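Local coordinates for uncharacterized protein DUF1185 (Bordetella bronchiseptica RB50, PDB 3BYQ), which is of unknown function but adopts a variant of the Bacillus chorismate mutase fold and may have a role in amino-acid metabolism, at residues Ile5-Arg10 / Arg58-Leu63; Ala36-Pro41 / Ile162-Val167; Tyr80-Ile85 / Ala96-Ala101. All coordinates share one frame; numbering follows the deposited sequence.

Contact 1: Ile5-Arg10 / Arg58-Leu63. With EDO (1,2-ethanediol), chain Q.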
loop_
_atom_site.group_PDB
_atom_site.type_symbol
_atom_site.label_atom_id
_atom_site.label_comp_id
_atom_site.label_asym_id
_atom_site.label_seq_id
_atom_site.Cartn_x
_atom_site.Cartn_y
_atom_site.Cartn_z
ATOM N N ILE B 5 -28.170 -6.342 11.190
ATOM C CA ILE B 5 -27.610 -5.680 9.997
ATOM C C ILE B 5 -27.772 -4.189 10.078
ATOM O O ILE B 5 -28.868 -3.668 9.970
ATOM C CB ILE B 5 -28.249 -6.198 8.712
ATOM C CG1 ILE B 5 -28.100 -7.725 8.622
ATOM C CG2 ILE B 5 -27.615 -5.491 7.479
ATOM C CD1 ILE B 5 -28.738 -8.310 7.360
ATOM N N GLU B 6 -26.654 -3.508 10.281
ATOM C CA GLU B 6 -26.643 -2.039 10.355
ATOM C C GLU B 6 -25.624 -1.511 9.360
ATOM O O GLU B 6 -24.442 -1.655 9.565
ATOM C CB GLU B 6 -26.281 -1.585 11.757
ATOM C CG GLU B 6 -27.268 -2.061 12.791
ATOM C CD GLU B 6 -26.828 -1.766 14.207
ATOM O OE1 GLU B 6 -25.771 -1.126 14.422
ATOM O OE2 GLU B 6 -27.547 -2.196 15.117
ATOM N N ILE B 7 -26.112 -0.867 8.306
ATOM C CA ILE B 7 -25.245 -0.363 7.209
ATOM C C ILE B 7 -24.737 1.068 7.460
ATOM O O ILE B 7 -25.525 2.004 7.657
ATOM C CB ILE B 7 -26.009 -0.393 5.856
ATOM C CG1 ILE B 7 -26.576 -1.782 5.559
ATOM C CG2 ILE B 7 -25.101 0.082 4.676
ATOM C CD1 ILE B 7 -27.513 -1.812 4.370
ATOM N N ARG B 8 -23.419 1.235 7.409
ATOM C CA ARG B 8 -22.793 2.532 7.560
ATOM C C ARG B 8 -22.713 3.241 6.209
ATOM O O ARG B 8 -23.041 4.403 6.058
ATOM C CB ARG B 8 -21.391 2.389 8.168
ATOM C CG ARG B 8 -20.733 3.741 8.312
ATOM C CD ARG B 8 -19.503 3.754 9.186
ATOM N NE ARG B 8 -18.402 2.937 8.715
ATOM C CZ ARG B 8 -17.411 3.356 7.941
ATOM N NH1 ARG B 8 -17.407 4.567 7.461
ATOM N NH2 ARG B 8 -16.445 2.514 7.603
ATOM N N LYS B 9 -22.212 2.493 5.237
ATOM C CA LYS B 9 -22.041 3.015 3.877
ATOM C C LYS B 9 -22.037 1.929 2.859
ATOM O O LYS B 9 -21.877 0.760 3.181
ATOM C CB LYS B 9 -20.769 3.873 3.771
ATOM C CG LYS B 9 -19.513 3.132 3.952
ATOM C CD LYS B 9 -18.328 4.087 4.101
ATOM C CE LYS B 9 -17.996 4.846 2.858
ATOM N NZ LYS B 9 -16.890 5.861 3.185
ATOM N N ARG B 10 -22.235 2.349 1.625
ATOM C CA ARG B 10 -22.292 1.454 0.477
ATOM C C ARG B 10 -21.543 2.088 -0.677
ATOM O O ARG B 10 -21.401 3.308 -0.745
ATOM C CB ARG B 10 -23.751 1.256 0.060
ATOM C CG ARG B 10 -24.589 0.395 0.983
ATOM C CD ARG B 10 -26.037 0.446 0.612
ATOM N NE ARG B 10 -26.305 -0.198 -0.673
ATOM C CZ ARG B 10 -27.478 -0.242 -1.280
ATOM N NH1 ARG B 10 -28.553 0.228 -0.687
ATOM N NH2 ARG B 10 -27.571 -0.815 -2.475
ATOM N N ARG B 58 -29.039 -12.820 4.124
ATOM C CA ARG B 58 -29.590 -13.107 2.803
ATOM C C ARG B 58 -30.274 -11.862 2.240
ATOM O O ARG B 58 -30.171 -11.597 1.056
ATOM C CB ARG B 58 -30.548 -14.298 2.852
ATOM C CG ARG B 58 -30.914 -14.885 1.502
ATOM C CD ARG B 58 -29.844 -15.830 0.972
ATOM N NE ARG B 58 -29.705 -17.012 1.817
ATOM C CZ ARG B 58 -30.555 -18.038 1.814
ATOM N NH1 ARG B 58 -31.554 -18.106 0.953
ATOM N NH2 ARG B 58 -30.357 -19.048 2.640
ATOM N N SER B 59 -30.916 -11.090 3.119
ATOM C CA SER B 59 -31.616 -9.859 2.695
ATOM C C SER B 59 -30.645 -8.808 2.162
ATOM O O SER B 59 -30.979 -8.034 1.269
ATOM C CB SER B 59 -32.472 -9.256 3.813
ATOM O OG SER B 59 -31.689 -8.904 4.930
ATOM N N LEU B 60 -29.465 -8.773 2.737
ATOM C CA LEU B 60 -28.404 -7.862 2.271
ATOM C C LEU B 60 -27.956 -8.316 0.877
ATOM O O LEU B 60 -27.727 -7.502 -0.003
ATOM C CB LEU B 60 -27.222 -7.871 3.232
ATOM C CG LEU B 60 -26.110 -6.877 2.891
ATOM C CD1 LEU B 60 -26.633 -5.431 2.973
ATOM C CD2 LEU B 60 -24.881 -7.081 3.816
ATOM N N GLY B 61 -27.797 -9.632 0.714
ATOM C CA GLY B 61 -27.460 -10.230 -0.588
ATOM C C GLY B 61 -28.469 -9.782 -1.635
ATOM O O GLY B 61 -28.123 -9.341 -2.746
ATOM N N THR B 62 -29.746 -9.878 -1.283
ATOM C CA THR B 62 -30.822 -9.496 -2.223
ATOM C C THR B 62 -30.751 -8.018 -2.588
ATOM O O THR B 62 -30.866 -7.644 -3.739
ATOM C CB THR B 62 -32.205 -9.867 -1.660
ATOM O OG1 THR B 62 -32.214 -11.280 -1.419
ATOM C CG2 THR B 62 -33.327 -9.476 -2.630
ATOM N N LEU B 63 -30.507 -7.198 -1.593
ATOM C CA LEU B 63 -30.415 -5.765 -1.810
ATOM C C LEU B 63 -29.325 -5.416 -2.839
ATOM O O LEU B 63 -29.528 -4.643 -3.802
ATOM C CB LEU B 63 -30.095 -5.072 -0.471
ATOM C CG LEU B 63 -30.008 -3.541 -0.533
ATOM C CD1 LEU B 63 -31.398 -2.877 -0.763
ATOM C CD2 LEU B 63 -29.291 -3.023 0.717
HETATM C C1 EDO Q . -33.485 -14.891 -1.131
HETATM O O1 EDO Q . -34.043 -14.691 0.175
HETATM C C2 EDO Q . -33.448 -16.375 -1.464
HETATM O O2 EDO Q . -32.102 -16.818 -1.661
#
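Arg-10 reaches over to Leu-63 with a guanidinium group whose NH2 is salt-bridged to Glu-67, one turn further along helix 51-72. With that end tied down, one flat face of the group is left to lie against the leucine, and Leu-63 CD2 sits 3.6 Å from Arg-10 NH1, near the rim of the face. A single bend in the chain (chi3 68°) turns the plane this way.

The remainder of the contact is aliphatic. Ile-7 CD1 meets Leu-60 CD1 at 4.0 Å and Leu-63 CD2 at 4.2 Å, so the methyl fits between two leucines one turn apart. Ile-5, just before the strand, is partly exposed, its CD1 4.4 Å from Leu-60 CB. On the far side of Leu-60 lies Trp-98.

Arg-58 points away from the strand: its NH2 pairs with Glu-100, while its NH1 gives a 3.0 Å hydrogen bond to O2 of an ethanediol, probably from the crystallisation liquor. Lys-9 and Arg-10 continue the sheet into a second subunit. The helix therefore packs on the face of the sheet through branched apolar side chains, with charged groups held at the margin by partners of their own.

Contact 2: Ala36-Pro41 / Ile162-Val167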
loop_
_atom_site.group_PDB
_atom_site.type_symbol
_atom_site.label_atom_id
_atom_site.label_comp_id
_atom_site.label_asym_id
_atom_site.label_seq_id
_atom_site.Cartn_x
_atom_site.Cartn_y
_atom_site.Cartn_z
ATOM N N ALA B 36 -21.402 -3.165 0.780
ATOM C CA ALA B 36 -22.000 -2.607 1.988
ATOM C C ALA B 36 -21.073 -2.872 3.177
ATOM O O ALA B 36 -20.584 -4.009 3.361
ATOM C CB ALA B 36 -23.376 -3.217 2.277
ATOM N N VAL B 37 -20.910 -1.816 3.978
ATOM C CA VAL B 37 -20.120 -1.834 5.202
ATOM C C VAL B 37 -21.099 -1.868 6.347
ATOM O O VAL B 37 -21.929 -0.987 6.478
ATOM C CB VAL B 37 -19.213 -0.612 5.330
ATOM C CG1 VAL B 37 -18.453 -0.656 6.636
ATOM C CG2 VAL B 37 -18.243 -0.526 4.139
ATOM N N ILE B 38 -21.024 -2.945 7.122
ATOM C CA ILE B 38 -21.916 -3.160 8.257
ATOM C C ILE B 38 -21.161 -3.381 9.556
ATOM O O ILE B 38 -20.009 -3.699 9.557
ATOM C CB ILE B 38 -22.917 -4.303 8.024
ATOM C CG1 ILE B 38 -22.283 -5.702 8.177
ATOM C CG2 ILE B 38 -23.608 -4.154 6.645
ATOM C CD1 ILE B 38 -23.324 -6.878 8.275
ATOM N N ARG B 39 -21.830 -3.109 10.667
ATOM C CA ARG B 39 -21.246 -3.374 11.973
ATOM C C ARG B 39 -21.139 -4.876 12.134
ATOM O O ARG B 39 -22.024 -5.627 11.714
ATOM C CB ARG B 39 -22.132 -2.798 13.081
ATOM C CG ARG B 39 -21.540 -2.961 14.464
ATOM C CD ARG B 39 -22.360 -2.216 15.504
ATOM N NE ARG B 39 -23.694 -2.771 15.626
ATOM C CZ ARG B 39 -24.011 -3.857 16.336
ATOM N NH1 ARG B 39 -23.072 -4.548 16.949
ATOM N NH2 ARG B 39 -25.284 -4.262 16.378
ATOM N N ASN B 40 -20.052 -5.312 12.756
ATOM C CA ASN B 40 -19.875 -6.713 13.072
ATOM C C ASN B 40 -20.402 -6.986 14.474
ATOM O O ASN B 40 -19.765 -6.597 15.442
ATOM C CB ASN B 40 -18.391 -7.107 13.029
ATOM C CG ASN B 40 -18.162 -8.585 13.218
ATOM O OD1 ASN B 40 -19.072 -9.314 13.578
ATOM N ND2 ASN B 40 -16.937 -9.036 12.956
ATOM N N PRO B 41 -21.555 -7.669 14.606
ATOM C CA PRO B 41 -22.076 -7.901 15.964
ATOM C C PRO B 41 -21.259 -8.862 16.840
ATOM O O PRO B 41 -21.564 -8.991 18.040
ATOM C CB PRO B 41 -23.451 -8.537 15.711
ATOM C CG PRO B 41 -23.742 -8.339 14.314
ATOM C CD PRO B 41 -22.425 -8.303 13.608
ATOM N N ILE B 162 -17.649 -5.206 8.879
ATOM C CA ILE B 162 -17.482 -6.160 7.765
ATOM C C ILE B 162 -17.970 -5.506 6.490
ATOM O O ILE B 162 -18.966 -4.752 6.514
ATOM C CB ILE B 162 -18.285 -7.479 7.918
ATOM C CG1 ILE B 162 -18.099 -8.119 9.300
ATOM C CG2 ILE B 162 -17.893 -8.487 6.765
ATOM C CD1 ILE B 162 -19.229 -9.152 9.700
ATOM N N LEU B 163 -17.204 -5.708 5.418
ATOM C CA LEU B 163 -17.562 -5.237 4.070
ATOM C C LEU B 163 -17.967 -6.462 3.273
ATOM O O LEU B 163 -17.217 -7.445 3.180
ATOM C CB LEU B 163 -16.357 -4.519 3.425
ATOM C CG LEU B 163 -16.611 -3.851 2.057
ATOM C CD1 LEU B 163 -15.450 -2.877 1.755
ATOM C CD2 LEU B 163 -16.698 -4.878 0.942
ATOM N N PHE B 164 -19.208 -6.455 2.803
ATOM C CA PHE B 164 -19.746 -7.520 1.954
ATOM C C PHE B 164 -19.979 -6.970 0.566
ATOM O O PHE B 164 -20.472 -5.867 0.415
ATOM C CB PHE B 164 -21.066 -8.048 2.522
ATOM C CG PHE B 164 -20.923 -8.835 3.819
ATOM C CD1 PHE B 164 -20.230 -10.039 3.824
ATOM C CD2 PHE B 164 -21.542 -8.431 4.981
ATOM C CE1 PHE B 164 -20.114 -10.797 4.971
ATOM C CE2 PHE B 164 -21.436 -9.194 6.155
ATOM C CZ PHE B 164 -20.708 -10.381 6.134
ATOM N N ALA B 165 -19.671 -7.788 -0.438
ATOM C CA ALA B 165 -19.769 -7.371 -1.821
ATOM C C ALA B 165 -20.247 -8.430 -2.786
ATOM O O ALA B 165 -19.984 -9.646 -2.590
ATOM C CB ALA B 165 -18.369 -6.877 -2.294
ATOM N N LEU B 166 -20.925 -7.953 -3.825
ATOM C CA LEU B 166 -21.298 -8.811 -4.950
ATOM C C LEU B 166 -20.758 -8.143 -6.197
ATOM O O LEU B 166 -20.645 -6.907 -6.263
ATOM C CB LEU B 166 -22.802 -8.966 -5.074
ATOM C CG LEU B 166 -23.498 -9.699 -3.918
ATOM C CD1 LEU B 166 -25.001 -9.745 -4.131
ATOM C CD2 LEU B 166 -22.931 -11.085 -3.761
ATOM N N VAL B 167 -20.459 -8.962 -7.184
ATOM C CA VAL B 167 -19.975 -8.518 -8.473
ATOM C C VAL B 167 -20.785 -9.161 -9.591
ATOM O O VAL B 167 -21.098 -10.328 -9.538
ATOM C CB VAL B 167 -18.489 -8.874 -8.674
ATOM C CG1 VAL B 167 -17.991 -8.461 -10.087
ATOM C CG2 VAL B 167 -17.633 -8.238 -7.584
#
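Ala-36 and Phe-164 form one hydrogen-bonded pair of an antiparallel strand contact, and Ile-38 and Ile-162 form the next. Both bonds of each pair are made, the shortest running from Ile-38 N to Ile-162 O at 2.8 Å with an N-H...O angle of 174°. Between them Val-37 faces Leu-163 as a non-hydrogen-bonded pair, where the backbones come closest, with CA atoms 4.4 Å apart.

The tight side is the face bearing Ala-36, Ile-38, Ile-162 and Phe-164. Ile-38 CD1 abuts the edge of the Phe-164 ring, 3.7 Å from CE2, and is brought there by a chi1 of 77° that sets CG1 between the backbone N and the carbonyl carbon. Ile-162 CG2 lies over one face of the same ring, toward its rim, and together with Ile-38 helps limit the ring's rotation. The small Ala-36 lies beside Arg-10 of strand 7-17. Past the strand end, Asn-40 swings across Ile-162, its CG 3.7 Å from Ile-162 CD1, while its OD1 accepts from Tyr-42 N, an Asx turn.

Between the two strands the other face is looser: Val-37 CG2 and Leu-163 CG stand 4.2 Å apart, though both residues are buried under Ile-153. Towards solvent Arg-39 turns away, and its NE is salt-bridged to Glu-6.

Strand 7-17 runs along the other side of strand 29-39, and strand 79-86 flanks strand 161-169. Above the tight face, helix 51-72 supplies Leu-57 against Ile-38 and Phe-53 against Ile-162, and Trp-98 stacks on Phe-164.

Contact 3: Tyr80-Ile85 / Ala96-Ala101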
loop_
_atom_site.group_PDB
_atom_site.type_symbol
_atom_site.label_atom_id
_atom_site.label_comp_id
_atom_site.label_asym_id
_atom_site.label_seq_id
_atom_site.Cartn_x
_atom_site.Cartn_y
_atom_site.Cartn_z
ATOM N N TYR B 80 -20.214 -13.358 -12.560
ATOM C CA TYR B 80 -20.436 -12.873 -11.188
ATOM C C TYR B 80 -19.380 -13.389 -10.214
ATOM O O TYR B 80 -18.540 -14.220 -10.559
ATOM C CB TYR B 80 -21.897 -13.142 -10.679
ATOM C CG TYR B 80 -22.455 -14.570 -10.711
ATOM C CD1 TYR B 80 -21.646 -15.714 -10.803
ATOM C CD2 TYR B 80 -23.815 -14.768 -10.559
ATOM C CE1 TYR B 80 -22.231 -17.030 -10.815
ATOM C CE2 TYR B 80 -24.380 -16.049 -10.511
ATOM C CZ TYR B 80 -23.602 -17.164 -10.647
ATOM O OH TYR B 80 -24.265 -18.392 -10.652
ATOM N N SER B 81 -19.455 -12.829 -9.014
ATOM C CA SER B 81 -18.624 -13.169 -7.897
ATOM C C SER B 81 -19.191 -12.562 -6.639
ATOM O O SER B 81 -20.129 -11.768 -6.647
ATOM C CB SER B 81 -17.189 -12.685 -8.082
ATOM O OG SER B 81 -16.317 -13.286 -7.116
ATOM N N LYS B 82 -18.540 -12.910 -5.544
ATOM C CA LYS B 82 -18.941 -12.410 -4.224
ATOM C C LYS B 82 -17.708 -12.307 -3.385
ATOM O O LYS B 82 -16.758 -13.059 -3.576
ATOM C CB LYS B 82 -19.961 -13.340 -3.570
ATOM C CG LYS B 82 -19.462 -14.756 -3.262
ATOM C CD LYS B 82 -20.588 -15.787 -3.086
ATOM C CE LYS B 82 -20.011 -17.180 -3.001
ATOM N NZ LYS B 82 -20.992 -18.278 -2.989
ATOM N N ALA B 83 -17.716 -11.393 -2.431
ATOM C CA ALA B 83 -16.503 -11.226 -1.624
ATOM C C ALA B 83 -16.791 -10.603 -0.294
ATOM O O ALA B 83 -17.837 -9.992 -0.074
ATOM C CB ALA B 83 -15.480 -10.385 -2.396
ATOM N N ALA B 84 -15.872 -10.814 0.631
ATOM C CA ALA B 84 -16.002 -10.248 1.985
ATOM C C ALA B 84 -14.661 -9.819 2.551
ATOM O O ALA B 84 -13.680 -10.501 2.385
ATOM C CB ALA B 84 -16.643 -11.236 2.949
ATOM N N ILE B 85 -14.661 -8.684 3.222
ATOM C CA ILE B 85 -13.492 -8.194 3.937
ATOM C C ILE B 85 -13.952 -7.898 5.371
ATOM O O ILE B 85 -14.771 -6.991 5.618
ATOM C CB ILE B 85 -12.821 -6.931 3.334
ATOM C CG1 ILE B 85 -12.650 -7.096 1.833
ATOM C CG2 ILE B 85 -11.432 -6.647 4.063
ATOM C CD1 ILE B 85 -12.107 -5.910 1.100
ATOM N N ALA B 96 -17.199 -15.649 5.998
ATOM C CA ALA B 96 -17.577 -16.894 5.355
ATOM C C ALA B 96 -19.083 -17.116 5.283
ATOM O O ALA B 96 -19.575 -17.901 4.463
ATOM C CB ALA B 96 -16.869 -18.070 6.018
ATOM N N VAL B 97 -19.808 -16.418 6.140
ATOM C CA VAL B 97 -21.275 -16.415 6.082
ATOM C C VAL B 97 -21.827 -15.928 4.711
ATOM O O VAL B 97 -22.953 -16.271 4.326
ATOM C CB VAL B 97 -21.916 -15.513 7.175
ATOM C CG1 VAL B 97 -21.701 -16.098 8.570
ATOM C CG2 VAL B 97 -21.409 -14.060 7.076
ATOM N N TRP B 98 -21.016 -15.160 3.996
ATOM C CA TRP B 98 -21.418 -14.565 2.712
ATOM C C TRP B 98 -21.474 -15.573 1.553
ATOM O O TRP B 98 -22.096 -15.316 0.552
ATOM C CB TRP B 98 -20.483 -13.419 2.390
ATOM C CG TRP B 98 -20.993 -12.417 1.348
ATOM C CD1 TRP B 98 -20.385 -12.083 0.167
ATOM C CD2 TRP B 98 -22.180 -11.639 1.425
ATOM N NE1 TRP B 98 -21.135 -11.122 -0.493
ATOM C CE2 TRP B 98 -22.243 -10.843 0.251
ATOM C CE3 TRP B 98 -23.193 -11.513 2.373
ATOM C CZ2 TRP B 98 -23.253 -9.932 0.031
ATOM C CZ3 TRP B 98 -24.186 -10.642 2.147
ATOM C CH2 TRP B 98 -24.235 -9.867 0.967
ATOM N N HIS B 99 -20.804 -16.712 1.691
ATOM C CA HIS B 99 -20.880 -17.733 0.648
ATOM C C HIS B 99 -22.342 -18.087 0.386
ATOM O O HIS B 99 -22.795 -18.048 -0.756
ATOM C CB HIS B 99 -20.051 -18.951 1.007
ATOM C CG HIS B 99 -18.575 -18.721 0.907
ATOM N ND1 HIS B 99 -17.909 -18.701 -0.303
ATOM C CD2 HIS B 99 -17.627 -18.552 1.866
ATOM C CE1 HIS B 99 -16.623 -18.478 -0.087
ATOM N NE2 HIS B 99 -16.420 -18.399 1.215
ATOM N N GLU B 100 -23.075 -18.388 1.459
ATOM C CA GLU B 100 -24.483 -18.703 1.334
ATOM C C GLU B 100 -25.308 -17.433 1.179
ATOM O O GLU B 100 -26.087 -17.314 0.244
ATOM C CB GLU B 100 -25.007 -19.506 2.502
ATOM C CG GLU B 100 -26.482 -19.829 2.355
ATOM C CD GLU B 100 -27.048 -20.452 3.571
ATOM O OE1 GLU B 100 -26.715 -21.613 3.805
ATOM O OE2 GLU B 100 -27.814 -19.779 4.283
ATOM N N ALA B 101 -25.079 -16.451 2.046
ATOM C CA ALA B 101 -25.925 -15.249 2.065
ATOM C C ALA B 101 -25.848 -14.451 0.781
ATOM O O ALA B 101 -26.878 -14.048 0.249
ATOM C CB ALA B 101 -25.629 -14.351 3.283
HETATM O O HOH W 1 -19.044 -20.208 -2.436
#
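Strand 80-85 runs past the N-terminal part of helix 98-109 with the backbones well separated, the CA atoms of Ala-84 and Trp-98 lying 7.0 Å apart and those of Lys-82 and His-99 7.5 Å. Side chains must therefore fill the gap, and Lys-82 spans it. Its CG takes the position between backbone N and carbonyl carbon (chi1 63°), and from there the chain runs out fully extended to the helix. At its end NZ donates to His-99 O at 2.9 Å, approaching well to one side of the carbonyl (C=O...N angle 119°), and to a water at 2.8 Å. The same water is hydrogen-bonded to His-99 ND1, so it bridges the amine and the imidazole, which lie too far apart to bond directly. On the way, Lys-82 CE passes 3.7 Å from His-99 ND1, the two side chains crossing nearly at right angles.

Here a strand of the central sheet, one that pairs with 161-169, 119-123 and 130-136, is covered on one face by helix 98-109, consistent with the chorismate mutase-like plan of a mixed sheet with helices against it. Trp-98 is the large residue that fills this interface. Its CD1 comes within 3.3 Å of Ala-83 O and 4.0 Å of Lys-82 CB, and its NE1 donates to Ala-165 O on the adjoining strand, which satisfies the buried indole nitrogen. An alanine keeps the strand surface low where Ala-84 CB lies 4.5 Å from Trp-98 CB. Toward strand 119-123, His-99 NE2 is hydrogen-bonded to Lys-121 NZ. The His-99 ring also stacks on Phe-146 of a neighbouring subunit, whose Arg-143 forms a salt bridge with Glu-100.

In the fold
The three contacts share one mixed sheet and the helices on one of its faces. Contact 1 and contact 2 have centres about 7 Å apart and meet where strands 7-17 and 29-39 run side by side; their segments alternate along the chain. The centre of contact 3 lies about 9 Å from that of contact 2 and about 12 Å from that of contact 1, through strand 79-86 beside strand 161-169. Its two segments both fall between 36-41 and 162-167, so contact 2 joins early and late parts of the chain around it. Helix 51-72 in contact 1 and helix 98-109 in contact 3 cover the same face of the sheet side by side and share part of one core.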